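Local coordinates for RabGDI protein (Plasmodium falciparum 3D7, PDB 3P1W) that probably acts as a Rab GDP-dissociation inhibitor, holding Rab GTPases in their GDP-bound state during vesicle transport, at residues 96-101 against 240-245; 213-218 against 234-239; 311-316 against 425-430; 390-395 against 408-413. All coordinates share one frame; numbering follows the deposited sequence.

How the interactions relate
All four contacts are apolar, and none has a hydrogen bond between its own two segments. Interactions 2 and 3 are buried, whereas 1 and 4 lie at the surface. Interactions 1 and 2 share helix 226-243 and touch each other: 96-101 meets its last turn, while 213-218 covers an earlier one, centres about 11 Å apart. Interaction 4, about 30 Å from interaction 1 between centres, reaches the same mixed sheet from across the molecule. Interaction 3 belongs to the other large sheet. The chemistry follows place: an aromatic face in the helical packing of 2, closely packed branched side chains in 3, and sparser aliphatic touches in 1 and 4.

Interaction 1: residues 96-101 against 240-245; sequences ILVGGN and ISAFGK
A small apolar surface contact joins the turn after strand 96-97 to the last turn of helix 226-243, with Val98 meeting Ala242 and Phe243. The backbones stay well apart, Val98 CA lying 7.6 Å from Ala242 CA, and the valine side chain spans the gap. Its two branches divide the work. CG1, set anti to the backbone N (chi1 170°), reaches Ala242 CB at 3.8 Å. CG2 approaches the phenylalanine ring obliquely, 4.1 Å from Phe243 CD2 and just as far from Phe243 CE2. With chi1 at -56°, Phe243 swings its ring back beside its own backbone N, which brings CD2 and CE2 up to the valine.

Val98 owes its position to the type I turn from Leu97 to Gly100, closed by Gly100 N to Leu97 O at 2.9 Å. A backbone bond to Pro247 also ties Val98 to the chain that returns from the helix, and Gly99 N makes a weak hydrogen bond to Ser239 OG on the helix itself. On the other side, Gly244 leaves the helix with positive phi (74°), so the chain turns off directly after Phe243. That ring also rests on Ile249 of strand 248-251 and Val119 of strand 117-129, and Phe243 touches a neighbouring molecule in the crystal. Only 101 Å² is buried between the two segments, and no hydrogen bond links them. Cohesion across them must therefore come from dispersion and the shielding of a few methyl and ring carbons from water, a modest, non-directional hold.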
loop_
_atom_site.group_PDB
_atom_site.type_symbol
_atom_site.label_atom_id
_atom_site.label_comp_id
_atom_site.label_asym_id
_atom_site.label_seq_id
_atom_site.Cartn_x
_atom_site.Cartn_y
_atom_site.Cartn_z
ATOM N N ILE A 96 1.300 -2.819 -5.980
ATOM C CA ILE A 96 0.738 -4.123 -5.609
ATOM C C ILE A 96 1.714 -5.244 -5.964
ATOM O O ILE A 96 2.167 -5.349 -7.108
ATOM C CB ILE A 96 -0.598 -4.271 -6.350
ATOM C CG1 ILE A 96 -1.583 -3.212 -5.839
ATOM C CG2 ILE A 96 -1.185 -5.693 -6.226
ATOM C CD1 ILE A 96 -2.682 -2.890 -6.833
ATOM N N LEU A 97 2.061 -6.063 -4.976
ATOM C CA LEU A 97 2.979 -7.172 -5.180
ATOM C C LEU A 97 2.297 -8.259 -6.029
ATOM O O LEU A 97 1.200 -8.732 -5.688
ATOM C CB LEU A 97 3.433 -7.735 -3.824
ATOM C CG LEU A 97 4.556 -8.786 -3.827
ATOM C CD1 LEU A 97 5.918 -8.215 -4.282
ATOM C CD2 LEU A 97 4.704 -9.440 -2.444
ATOM N N VAL A 98 2.931 -8.616 -7.145
ATOM C CA VAL A 98 2.371 -9.613 -8.089
ATOM C C VAL A 98 1.921 -10.886 -7.373
ATOM O O VAL A 98 0.848 -11.403 -7.656
ATOM C CB VAL A 98 3.362 -9.941 -9.206
ATOM C CG1 VAL A 98 2.869 -11.168 -10.058
ATOM C CG2 VAL A 98 3.547 -8.736 -10.076
ATOM N N GLY A 99 2.707 -11.356 -6.410
ATOM C CA GLY A 99 2.384 -12.595 -5.687
ATOM C C GLY A 99 1.602 -12.427 -4.388
ATOM O O GLY A 99 1.383 -13.398 -3.657
ATOM N N GLY A 100 1.183 -11.200 -4.087
ATOM C CA GLY A 100 0.461 -10.943 -2.859
ATOM C C GLY A 100 -1.013 -11.302 -2.961
ATOM O O GLY A 100 -1.503 -11.730 -4.011
ATOM N N ASN A 101 -1.721 -11.045 -1.864
ATOM C CA ASN A 101 -3.124 -11.400 -1.715
ATOM C C ASN A 101 -4.132 -10.501 -2.411
ATOM O O ASN A 101 -5.211 -10.991 -2.775
ATOM C CB ASN A 101 -3.448 -11.534 -0.227
ATOM C CG ASN A 101 -2.719 -12.700 0.415
ATOM O OD1 ASN A 101 -2.459 -13.698 -0.239
ATOM N ND2 ASN A 101 -2.382 -12.575 1.688
ATOM N N ILE A 240 8.911 -11.470 -9.467
ATOM C CA ILE A 240 9.590 -10.764 -10.557
ATOM C C ILE A 240 9.348 -11.424 -11.911
ATOM O O ILE A 240 9.195 -10.740 -12.923
ATOM C CB ILE A 240 11.119 -10.682 -10.336
ATOM C CG1 ILE A 240 11.481 -9.420 -9.553
ATOM C CG2 ILE A 240 11.846 -10.649 -11.667
ATOM C CD1 ILE A 240 12.864 -8.887 -9.866
ATOM N N SER A 241 9.281 -12.749 -11.915
ATOM C CA SER A 241 9.265 -13.529 -13.161
ATOM C C SER A 241 8.081 -13.193 -14.078
ATOM O O SER A 241 8.211 -13.291 -15.301
ATOM C CB SER A 241 9.289 -15.033 -12.855
ATOM O OG SER A 241 8.011 -15.480 -12.451
ATOM N N ALA A 242 6.952 -12.789 -13.491
ATOM C CA ALA A 242 5.779 -12.354 -14.264
ATOM C C ALA A 242 6.167 -11.275 -15.295
ATOM O O ALA A 242 6.061 -11.515 -16.504
ATOM C CB ALA A 242 4.691 -11.846 -13.344
ATOM N N PHE A 243 6.668 -10.129 -14.822
ATOM C CA PHE A 243 6.980 -8.986 -15.688
ATOM C C PHE A 243 8.469 -8.610 -15.748
ATOM O O PHE A 243 8.835 -7.652 -16.417
ATOM C CB PHE A 243 6.176 -7.759 -15.238
ATOM C CG PHE A 243 4.679 -7.977 -15.201
ATOM C CD1 PHE A 243 3.869 -7.536 -16.246
ATOM C CD2 PHE A 243 4.078 -8.612 -14.124
ATOM C CE1 PHE A 243 2.481 -7.735 -16.212
ATOM C CE2 PHE A 243 2.707 -8.814 -14.088
ATOM C CZ PHE A 243 1.904 -8.371 -15.123
ATOM N N GLY A 244 9.333 -9.303 -15.016
ATOM C CA GLY A 244 10.786 -9.029 -15.070
ATOM C C GLY A 244 11.353 -7.783 -14.391
ATOM O O GLY A 244 12.338 -7.874 -13.634
ATOM N N LYS A 245 10.778 -6.614 -14.686
ATOM C CA LYS A 245 11.350 -5.358 -14.293
ATOM C C LYS A 245 11.307 -5.170 -12.763
ATOM O O LYS A 245 12.251 -4.649 -12.173
ATOM C CB LYS A 245 10.609 -4.198 -14.981
ATOM C CG LYS A 245 10.644 -4.262 -16.542
ATOM C CD LYS A 245 10.359 -2.878 -17.144
ATOM C CE LYS A 245 10.648 -2.828 -18.650
ATOM N NZ LYS A 245 9.708 -3.665 -19.368
#

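Interaction 2: residues 213-218 against 234-239; sequences VALYLN and KLYMQS
Leaving helix 203-213, the chain brings Val213 CA to 6.2 Å from Tyr236 CA on helix 226-243, then breaks from helical geometry at Leu215, whose phi is positive (62°). Tyr236 carries the contact from the helix. Its ring, placed anti to the backbone N (chi1 -171°), lies under the Val213 backbone: Val213 CA stands 4.1 Å from the Tyr236 ring centroid and 19° off the ring normal, a CH-pi contact over one face. The valine side chain crosses the tyrosine at about a right angle, with Val213 CG1 3.8 Å from Tyr236 CG and equally far from CD2. Val213 O comes close to the ring as well, 3.2 Å from Tyr236 CD1. Leu215 approaches differently, its CD1 lying at the ring edge near the plane, 4.3 Å from Tyr236 CD1.

Phe248 and Pro247 add to the cover of Tyr236, while Tyr168 of helix 158-173 packs against Val213. The turn has polar support from the same helix: Arg232 NE bonds Ala214 O and the guanidinium makes a cation-pi contact with Tyr216, whose OH reaches Thr229 OG1. Within helix 226-243, Leu235 O accepts from two donors of Ser239, OG at 2.6 Å and N, which come from opposite faces of the carbonyl plane. The serine hydroxyl is thereby satisfied inside the helix. Two successive helices joined by a loop, with a buried tyrosine face as the meeting surface, fit helical packing of the kind found in domain II of Rab GDIs, the part that in relatives receives the prenyl group.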
loop_
_atom_site.group_PDB
_atom_site.type_symbol
_atom_site.label_atom_id
_atom_site.label_comp_id
_atom_site.label_asym_id
_atom_site.label_seq_id
_atom_site.Cartn_x
_atom_site.Cartn_y
_atom_site.Cartn_z
ATOM N N VAL A 213 13.043 -6.336 0.412
ATOM C CA VAL A 213 12.792 -7.631 -0.260
ATOM C C VAL A 213 11.722 -8.413 0.529
ATOM O O VAL A 213 10.699 -8.793 -0.041
ATOM C CB VAL A 213 14.099 -8.443 -0.493
ATOM C CG1 VAL A 213 13.809 -9.790 -1.190
ATOM C CG2 VAL A 213 15.071 -7.633 -1.330
ATOM N N ALA A 214 11.943 -8.627 1.829
ATOM C CA ALA A 214 10.911 -9.182 2.703
ATOM C C ALA A 214 9.759 -8.186 3.003
ATOM O O ALA A 214 8.684 -8.582 3.485
ATOM C CB ALA A 214 11.535 -9.680 4.003
ATOM N N LEU A 215 10.004 -6.903 2.738
ATOM C CA LEU A 215 8.983 -5.835 2.833
ATOM C C LEU A 215 8.406 -5.636 4.232
ATOM O O LEU A 215 7.234 -5.236 4.419
ATOM C CB LEU A 215 7.885 -6.037 1.784
ATOM C CG LEU A 215 8.409 -6.013 0.339
ATOM C CD1 LEU A 215 7.269 -6.375 -0.609
ATOM C CD2 LEU A 215 9.078 -4.660 -0.062
ATOM N N TYR A 216 9.265 -5.843 5.220
ATOM C CA TYR A 216 8.896 -5.580 6.594
ATOM C C TYR A 216 9.061 -4.083 6.915
ATOM O O TYR A 216 9.762 -3.349 6.219
ATOM C CB TYR A 216 9.767 -6.373 7.536
ATOM C CG TYR A 216 9.491 -7.867 7.626
ATOM C CD1 TYR A 216 8.249 -8.348 8.050
ATOM C CD2 TYR A 216 10.509 -8.793 7.381
ATOM C CE1 TYR A 216 8.020 -9.742 8.187
ATOM C CE2 TYR A 216 10.294 -10.157 7.512
ATOM C CZ TYR A 216 9.053 -10.625 7.913
ATOM O OH TYR A 216 8.865 -11.983 8.036
ATOM N N LEU A 217 8.433 -3.669 8.012
ATOM C CA LEU A 217 8.422 -2.276 8.464
ATOM C C LEU A 217 9.478 -1.973 9.518
ATOM O O LEU A 217 9.779 -0.823 9.788
ATOM C CB LEU A 217 7.043 -1.961 9.053
ATOM C CG LEU A 217 5.831 -2.332 8.199
ATOM C CD1 LEU A 217 4.598 -1.619 8.745
ATOM C CD2 LEU A 217 6.030 -1.996 6.724
ATOM N N ASN A 218 10.011 -3.026 10.136
ATOM C CA ASN A 218 10.982 -2.884 11.213
ATOM C C ASN A 218 11.755 -4.200 11.329
ATOM O O ASN A 218 11.515 -5.124 10.547
ATOM C CB ASN A 218 10.272 -2.519 12.522
ATOM C CG ASN A 218 9.281 -3.582 12.966
ATOM O OD1 ASN A 218 9.610 -4.763 13.021
ATOM N ND2 ASN A 218 8.058 -3.171 13.273
ATOM N N LYS A 234 11.397 -15.418 -0.748
ATOM C CA LYS A 234 11.110 -16.261 -1.914
ATOM C C LYS A 234 9.971 -15.706 -2.765
ATOM O O LYS A 234 10.053 -15.697 -3.990
ATOM C CB LYS A 234 10.792 -17.706 -1.505
ATOM C CG LYS A 234 10.974 -18.673 -2.664
ATOM C CD LYS A 234 10.891 -20.132 -2.230
ATOM C CE LYS A 234 9.497 -20.503 -1.780
ATOM N NZ LYS A 234 8.454 -20.097 -2.773
ATOM N N LEU A 235 8.920 -15.226 -2.113
ATOM C CA LEU A 235 7.776 -14.639 -2.824
ATOM C C LEU A 235 8.158 -13.423 -3.652
ATOM O O LEU A 235 7.691 -13.279 -4.782
ATOM C CB LEU A 235 6.642 -14.293 -1.855
ATOM C CG LEU A 235 5.315 -13.849 -2.496
ATOM C CD1 LEU A 235 4.575 -15.019 -3.153
ATOM C CD2 LEU A 235 4.437 -13.173 -1.452
ATOM N N TYR A 236 8.993 -12.544 -3.094
ATOM C CA TYR A 236 9.501 -11.401 -3.838
ATOM C C TYR A 236 10.216 -11.912 -5.097
ATOM O O TYR A 236 9.942 -11.482 -6.232
ATOM C CB TYR A 236 10.484 -10.617 -2.972
ATOM C CG TYR A 236 10.927 -9.308 -3.548
ATOM C CD1 TYR A 236 10.295 -8.111 -3.175
ATOM C CD2 TYR A 236 11.977 -9.237 -4.448
ATOM C CE1 TYR A 236 10.692 -6.903 -3.711
ATOM C CE2 TYR A 236 12.389 -8.028 -4.966
ATOM C CZ TYR A 236 11.758 -6.852 -4.591
ATOM O OH TYR A 236 12.170 -5.644 -5.129
ATOM N N MET A 237 11.136 -12.842 -4.876
ATOM C CA MET A 237 11.928 -13.425 -5.960
ATOM C C MET A 237 11.071 -14.073 -7.061
ATOM O O MET A 237 11.340 -13.870 -8.242
ATOM C CB MET A 237 12.913 -14.447 -5.393
ATOM C CG MET A 237 13.987 -13.833 -4.515
ATOM S SD MET A 237 15.059 -15.097 -3.794
ATOM C CE MET A 237 16.004 -15.576 -5.232
ATOM N N GLN A 238 10.051 -14.834 -6.668
ATOM C CA GLN A 238 9.099 -15.455 -7.619
ATOM C C GLN A 238 8.265 -14.416 -8.366
ATOM O O GLN A 238 7.983 -14.586 -9.555
ATOM C CB GLN A 238 8.125 -16.371 -6.892
ATOM C CG GLN A 238 8.716 -17.674 -6.377
ATOM C CD GLN A 238 7.705 -18.503 -5.589
ATOM O OE1 GLN A 238 7.819 -19.725 -5.520
ATOM N NE2 GLN A 238 6.714 -17.841 -4.995
ATOM N N SER A 239 7.882 -13.349 -7.655
ATOM C CA SER A 239 6.998 -12.317 -8.195
ATOM C C SER A 239 7.581 -11.521 -9.368
ATOM O O SER A 239 6.820 -10.954 -10.151
ATOM C CB SER A 239 6.562 -11.353 -7.077
ATOM O OG SER A 239 5.830 -12.036 -6.061
#

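Interaction 3: residues 311-316 against 425-430; sequences SYVMHL and DNIFVT
Val313 and Val429 reach toward each other tip to tip, with both methyls of Val313 about 4.0 Å from Val429 CG2. The Val313 rotamer (chi1 -65°) puts CG2 between its backbone N and carbonyl carbon and leaves CG1 beside the N, so that the branches straddle that single methyl. The Val313 and Ile427 side chains run past each other in opposite directions, Val313 CG1 coming 4.1 Å from Ile427 CG2. At the other end of the isoleucine, Ile427 CD1 meets Leu316 CD1 at 4.0 Å, the two side chains crossing at about a right angle.

A type I turn from Val313 to Leu316, bonded from Leu316 N to Val313 O at 3.1 Å, presents the side chains of both residues to the strand. On the strand side, Asp425 OD1 accepts from Ile427 N at 2.8 Å (N-H...O 160°), an Asx turn that leads into strand 427-429. Lys319 then bridges back, pairing with Asp425 OD2 and bonding Ile427 O. Phe282 of strand 279-284 packs on Val313, Leu316 and Ile427 alike. Strand 427-429 lies parallel to 305-308, itself parallel to 20-26, an arrangement consistent with the Rossmann-like domain of the GDI family, here covered by the loop after strand 305-308.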
loop_
_atom_site.group_PDB
_atom_site.type_symbol
_atom_site.label_atom_id
_atom_site.label_comp_id
_atom_site.label_asym_id
_atom_site.label_seq_id
_atom_site.Cartn_x
_atom_site.Cartn_y
_atom_site.Cartn_z
ATOM N N SER A 311 -14.012 7.791 9.422
ATOM C CA SER A 311 -14.768 9.032 9.339
ATOM C C SER A 311 -16.241 8.856 9.661
ATOM O O SER A 311 -16.910 9.855 9.961
ATOM C CB SER A 311 -14.635 9.712 7.969
ATOM O OG SER A 311 -15.317 9.042 6.954
ATOM N N TYR A 312 -16.743 7.630 9.578
ATOM C CA TYR A 312 -18.162 7.350 9.845
ATOM C C TYR A 312 -18.480 7.028 11.301
ATOM O O TYR A 312 -19.678 6.904 11.672
ATOM C CB TYR A 312 -18.677 6.248 8.907
ATOM C CG TYR A 312 -18.818 6.739 7.508
ATOM C CD1 TYR A 312 -19.968 7.396 7.081
ATOM C CD2 TYR A 312 -17.772 6.556 6.583
ATOM C CE1 TYR A 312 -20.092 7.861 5.776
ATOM C CE2 TYR A 312 -17.886 7.022 5.291
ATOM C CZ TYR A 312 -19.033 7.679 4.888
ATOM O OH TYR A 312 -19.101 8.143 3.583
ATOM N N VAL A 313 -17.458 6.969 12.148
ATOM C CA VAL A 313 -17.641 6.613 13.551
ATOM C C VAL A 313 -17.027 7.623 14.492
ATOM O O VAL A 313 -16.738 7.311 15.657
ATOM C CB VAL A 313 -17.092 5.185 13.858
ATOM C CG1 VAL A 313 -17.896 4.102 13.112
ATOM C CG2 VAL A 313 -15.563 5.062 13.515
ATOM N N MET A 314 -16.888 8.861 14.024
ATOM C CA MET A 314 -16.233 9.880 14.840
ATOM C C MET A 314 -17.102 10.327 16.017
ATOM O O MET A 314 -16.577 10.916 16.962
ATOM C CB MET A 314 -15.869 11.095 13.988
ATOM C CG MET A 314 -14.832 10.832 12.947
ATOM S SD MET A 314 -13.220 10.487 13.658
ATOM C CE MET A 314 -12.729 12.166 14.020
ATOM N N HIS A 315 -18.404 10.040 15.931
ATOM C CA HIS A 315 -19.368 10.306 17.000
ATOM C C HIS A 315 -19.586 9.152 17.980
ATOM O O HIS A 315 -20.270 9.321 18.990
ATOM C CB HIS A 315 -20.729 10.702 16.390
ATOM C CG HIS A 315 -21.321 9.676 15.478
ATOM N ND1 HIS A 315 -20.613 9.070 14.455
ATOM C CD2 HIS A 315 -22.582 9.183 15.414
ATOM C CE1 HIS A 315 -21.421 8.250 13.806
ATOM N NE2 HIS A 315 -22.622 8.308 14.362
ATOM N N LEU A 316 -19.009 7.991 17.691
ATOM C CA LEU A 316 -19.244 6.774 18.474
ATOM C C LEU A 316 -18.096 6.502 19.424
ATOM O O LEU A 316 -16.899 6.682 19.081
ATOM C CB LEU A 316 -19.443 5.554 17.584
ATOM C CG LEU A 316 -20.628 5.561 16.629
ATOM C CD1 LEU A 316 -20.698 4.192 15.971
ATOM C CD2 LEU A 316 -21.937 5.911 17.379
ATOM N N ASP A 425 -20.705 -4.892 18.703
ATOM C CA ASP A 425 -21.767 -4.128 18.056
ATOM C C ASP A 425 -21.901 -4.395 16.547
ATOM O O ASP A 425 -22.804 -3.842 15.910
ATOM C CB ASP A 425 -21.562 -2.637 18.323
ATOM C CG ASP A 425 -20.321 -2.064 17.626
ATOM O OD1 ASP A 425 -19.622 -2.779 16.847
ATOM O OD2 ASP A 425 -20.048 -0.873 17.871
ATOM N N ASN A 426 -20.993 -5.201 15.975
ATOM C CA ASN A 426 -21.020 -5.526 14.534
ATOM C C ASN A 426 -20.758 -4.339 13.596
ATOM O O ASN A 426 -21.156 -4.365 12.416
ATOM C CB ASN A 426 -22.321 -6.244 14.148
ATOM C CG ASN A 426 -22.357 -7.664 14.657
ATOM O OD1 ASN A 426 -21.363 -8.373 14.546
ATOM N ND2 ASN A 426 -23.504 -8.096 15.196
ATOM N N ILE A 427 -20.033 -3.335 14.105
ATOM C CA ILE A 427 -19.566 -2.230 13.284
ATOM C C ILE A 427 -18.052 -2.416 13.150
ATOM O O ILE A 427 -17.311 -2.227 14.128
ATOM C CB ILE A 427 -19.891 -0.859 13.886
ATOM C CG1 ILE A 427 -21.413 -0.694 14.056
ATOM C CG2 ILE A 427 -19.355 0.270 12.986
ATOM C CD1 ILE A 427 -21.795 0.520 14.850
ATOM N N PHE A 428 -17.633 -2.845 11.958
ATOM C CA PHE A 428 -16.228 -3.190 11.682
ATOM C C PHE A 428 -15.620 -2.005 10.991
ATOM O O PHE A 428 -16.103 -1.620 9.923
ATOM C CB PHE A 428 -16.144 -4.412 10.761
ATOM C CG PHE A 428 -16.639 -5.678 11.393
ATOM C CD1 PHE A 428 -15.749 -6.598 11.915
ATOM C CD2 PHE A 428 -18.006 -5.923 11.513
ATOM C CE1 PHE A 428 -16.208 -7.759 12.519
ATOM C CE2 PHE A 428 -18.481 -7.091 12.134
ATOM C CZ PHE A 428 -17.569 -8.009 12.633
ATOM N N VAL A 429 -14.587 -1.430 11.601
ATOM C CA VAL A 429 -13.973 -0.197 11.121
ATOM C C VAL A 429 -12.611 -0.494 10.488
ATOM O O VAL A 429 -11.770 -1.140 11.095
ATOM C CB VAL A 429 -13.825 0.858 12.244
ATOM C CG1 VAL A 429 -13.293 2.151 11.688
ATOM C CG2 VAL A 429 -15.213 1.140 12.919
ATOM N N THR A 430 -12.424 -0.052 9.255
ATOM C CA THR A 430 -11.108 -0.178 8.581
ATOM C C THR A 430 -10.102 0.791 9.211
ATOM O O THR A 430 -10.456 1.904 9.613
ATOM C CB THR A 430 -11.201 0.045 7.070
ATOM O OG1 THR A 430 -11.797 1.311 6.782
ATOM C CG2 THR A 430 -11.989 -1.088 6.388
#

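Interaction 4: residues 390-395 against 408-413; sequences NPIKEI and KFVKIS
Glu394 OE1 is gripped by Arg357 NH2 in a salt bridge and by the backbone N of Glu387, which tethers the short, weakly bonded helix 391-394 whose Pro391 and Ile392 pack on Ile412 and Val410. The other carboxylate oxygen, OE2, bonds Thr388 OG1, a hydroxyl also met by Asn390 N. At the helix start Asn390 is the N-cap: its OD1 takes a long capping bond of 3.3 Å from Lys393 N, with the donor well above the amide plane (63° out of it).

The apolar touches are two. The first bond of the Ile392 side chain does not aim at the strand, but its bends (chi1 -73°, chi2 -71°) bring CD1 against both branches of Val410, 3.9 Å from Val410 CG1 and from Val410 CG2. Pro391 CG, a ring corner, meets Ile412 CD1 at 4.0 Å as the two side chains cross at about a right angle. Pro391 also rests on Ile327, and Val410 on Cys329, both of strand 320-333. Strands 378-385 and 405-418 each pair antiparallel with 320-333, so the helical link between them passes over that central strand as a beta-alpha-beta crossover.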
loop_
_atom_site.group_PDB
_atom_site.type_symbol
_atom_site.label_atom_id
_atom_site.label_comp_id
_atom_site.label_asym_id
_atom_site.label_seq_id
_atom_site.Cartn_x
_atom_site.Cartn_y
_atom_site.Cartn_z
ATOM N N ASN A 390 7.384 18.764 13.300
ATOM C CA ASN A 390 7.573 19.392 11.987
ATOM C C ASN A 390 7.733 18.365 10.872
ATOM O O ASN A 390 8.833 18.124 10.370
ATOM C CB ASN A 390 8.761 20.367 11.995
ATOM C CG ASN A 390 8.794 21.263 10.744
ATOM O OD1 ASN A 390 8.167 20.962 9.723
ATOM N ND2 ASN A 390 9.565 22.336 10.810
ATOM N N PRO A 391 6.612 17.740 10.470
ATOM C CA PRO A 391 6.670 16.664 9.473
ATOM C C PRO A 391 7.220 17.080 8.117
ATOM O O PRO A 391 7.870 16.296 7.421
ATOM C CB PRO A 391 5.205 16.228 9.329
ATOM C CG PRO A 391 4.429 16.903 10.350
ATOM C CD PRO A 391 5.278 17.904 11.073
ATOM N N ILE A 392 6.965 18.315 7.706
ATOM C CA ILE A 392 7.556 18.794 6.464
ATOM C C ILE A 392 9.084 18.690 6.471
ATOM O O ILE A 392 9.707 18.320 5.455
ATOM C CB ILE A 392 7.103 20.249 6.154
ATOM C CG1 ILE A 392 5.654 20.228 5.702
ATOM C CG2 ILE A 392 7.959 20.859 5.056
ATOM C CD1 ILE A 392 5.504 19.626 4.358
ATOM N N LYS A 393 9.688 18.982 7.620
ATOM C CA LYS A 393 11.121 18.845 7.774
ATOM C C LYS A 393 11.570 17.357 7.699
ATOM O O LYS A 393 12.634 17.052 7.163
ATOM C CB LYS A 393 11.561 19.494 9.106
ATOM C CG LYS A 393 12.884 20.203 9.064
ATOM C CD LYS A 393 13.993 19.329 8.506
ATOM N N GLU A 394 10.751 16.448 8.209
ATOM C CA GLU A 394 11.073 15.015 8.177
ATOM C C GLU A 394 11.211 14.473 6.755
ATOM O O GLU A 394 11.860 13.465 6.551
ATOM C CB GLU A 394 10.022 14.202 8.927
ATOM C CG GLU A 394 9.931 14.522 10.411
ATOM C CD GLU A 394 8.842 13.749 11.097
ATOM O OE1 GLU A 394 8.892 12.510 11.091
ATOM O OE2 GLU A 394 7.954 14.381 11.699
ATOM N N ILE A 395 10.555 15.102 5.791
ATOM C CA ILE A 395 10.665 14.655 4.401
ATOM C C ILE A 395 11.609 15.502 3.547
ATOM O O ILE A 395 11.714 15.292 2.340
ATOM C CB ILE A 395 9.293 14.519 3.730
ATOM C CG1 ILE A 395 8.578 15.865 3.623
ATOM C CG2 ILE A 395 8.472 13.467 4.487
ATOM C CD1 ILE A 395 7.356 15.818 2.661
ATOM N N LYS A 408 4.304 21.037 -5.210
ATOM C CA LYS A 408 4.107 20.126 -4.082
ATOM C C LYS A 408 2.663 20.227 -3.584
ATOM O O LYS A 408 2.107 21.323 -3.441
ATOM C CB LYS A 408 5.010 20.486 -2.912
ATOM C CG LYS A 408 6.465 20.148 -3.107
ATOM C CD LYS A 408 7.303 20.756 -1.979
ATOM C CE LYS A 408 8.806 20.731 -2.329
ATOM N NZ LYS A 408 9.620 21.383 -1.237
ATOM N N PHE A 409 2.072 19.085 -3.324
ATOM C CA PHE A 409 0.736 19.001 -2.756
ATOM C C PHE A 409 0.815 18.124 -1.478
ATOM O O PHE A 409 0.970 16.917 -1.576
ATOM C CB PHE A 409 -0.203 18.374 -3.774
ATOM C CG PHE A 409 -0.175 19.026 -5.130
ATOM C CD1 PHE A 409 -1.144 19.942 -5.482
ATOM C CD2 PHE A 409 0.840 18.743 -6.051
ATOM C CE1 PHE A 409 -1.155 20.550 -6.741
ATOM C CE2 PHE A 409 0.860 19.359 -7.296
ATOM C CZ PHE A 409 -0.156 20.274 -7.648
ATOM N N VAL A 410 0.739 18.744 -0.309
ATOM C CA VAL A 410 0.994 18.086 0.950
ATOM C C VAL A 410 -0.284 17.816 1.723
ATOM O O VAL A 410 -1.152 18.700 1.822
ATOM C CB VAL A 410 1.870 18.929 1.870
ATOM C CG1 VAL A 410 2.064 18.180 3.194
ATOM C CG2 VAL A 410 3.219 19.236 1.204
ATOM N N LYS A 411 -0.429 16.596 2.243
ATOM C CA LYS A 411 -1.583 16.226 3.072
ATOM C C LYS A 411 -1.100 15.455 4.293
ATOM O O LYS A 411 -0.367 14.458 4.180
ATOM C CB LYS A 411 -2.604 15.381 2.294
ATOM C CG LYS A 411 -3.885 15.125 3.044
ATOM C CD LYS A 411 -4.876 14.395 2.135
ATOM C CE LYS A 411 -6.184 14.094 2.864
ATOM N NZ LYS A 411 -7.122 13.463 1.917
ATOM N N ILE A 412 -1.479 15.953 5.461
ATOM C CA ILE A 412 -1.189 15.282 6.709
ATOM C C ILE A 412 -2.488 14.740 7.295
ATOM O O ILE A 412 -3.494 15.476 7.403
ATOM C CB ILE A 412 -0.494 16.222 7.703
ATOM C CG1 ILE A 412 0.851 16.688 7.147
ATOM C CG2 ILE A 412 -0.301 15.507 9.069
ATOM C CD1 ILE A 412 1.443 17.934 7.897
ATOM N N SER A 413 -2.509 13.451 7.590
ATOM C CA SER A 413 -3.739 12.775 8.030
ATOM C C SER A 413 -3.522 12.034 9.357
ATOM O O SER A 413 -2.446 11.453 9.596
ATOM C CB SER A 413 -4.198 11.777 6.963
ATOM O OG SER A 413 -4.448 12.400 5.708
#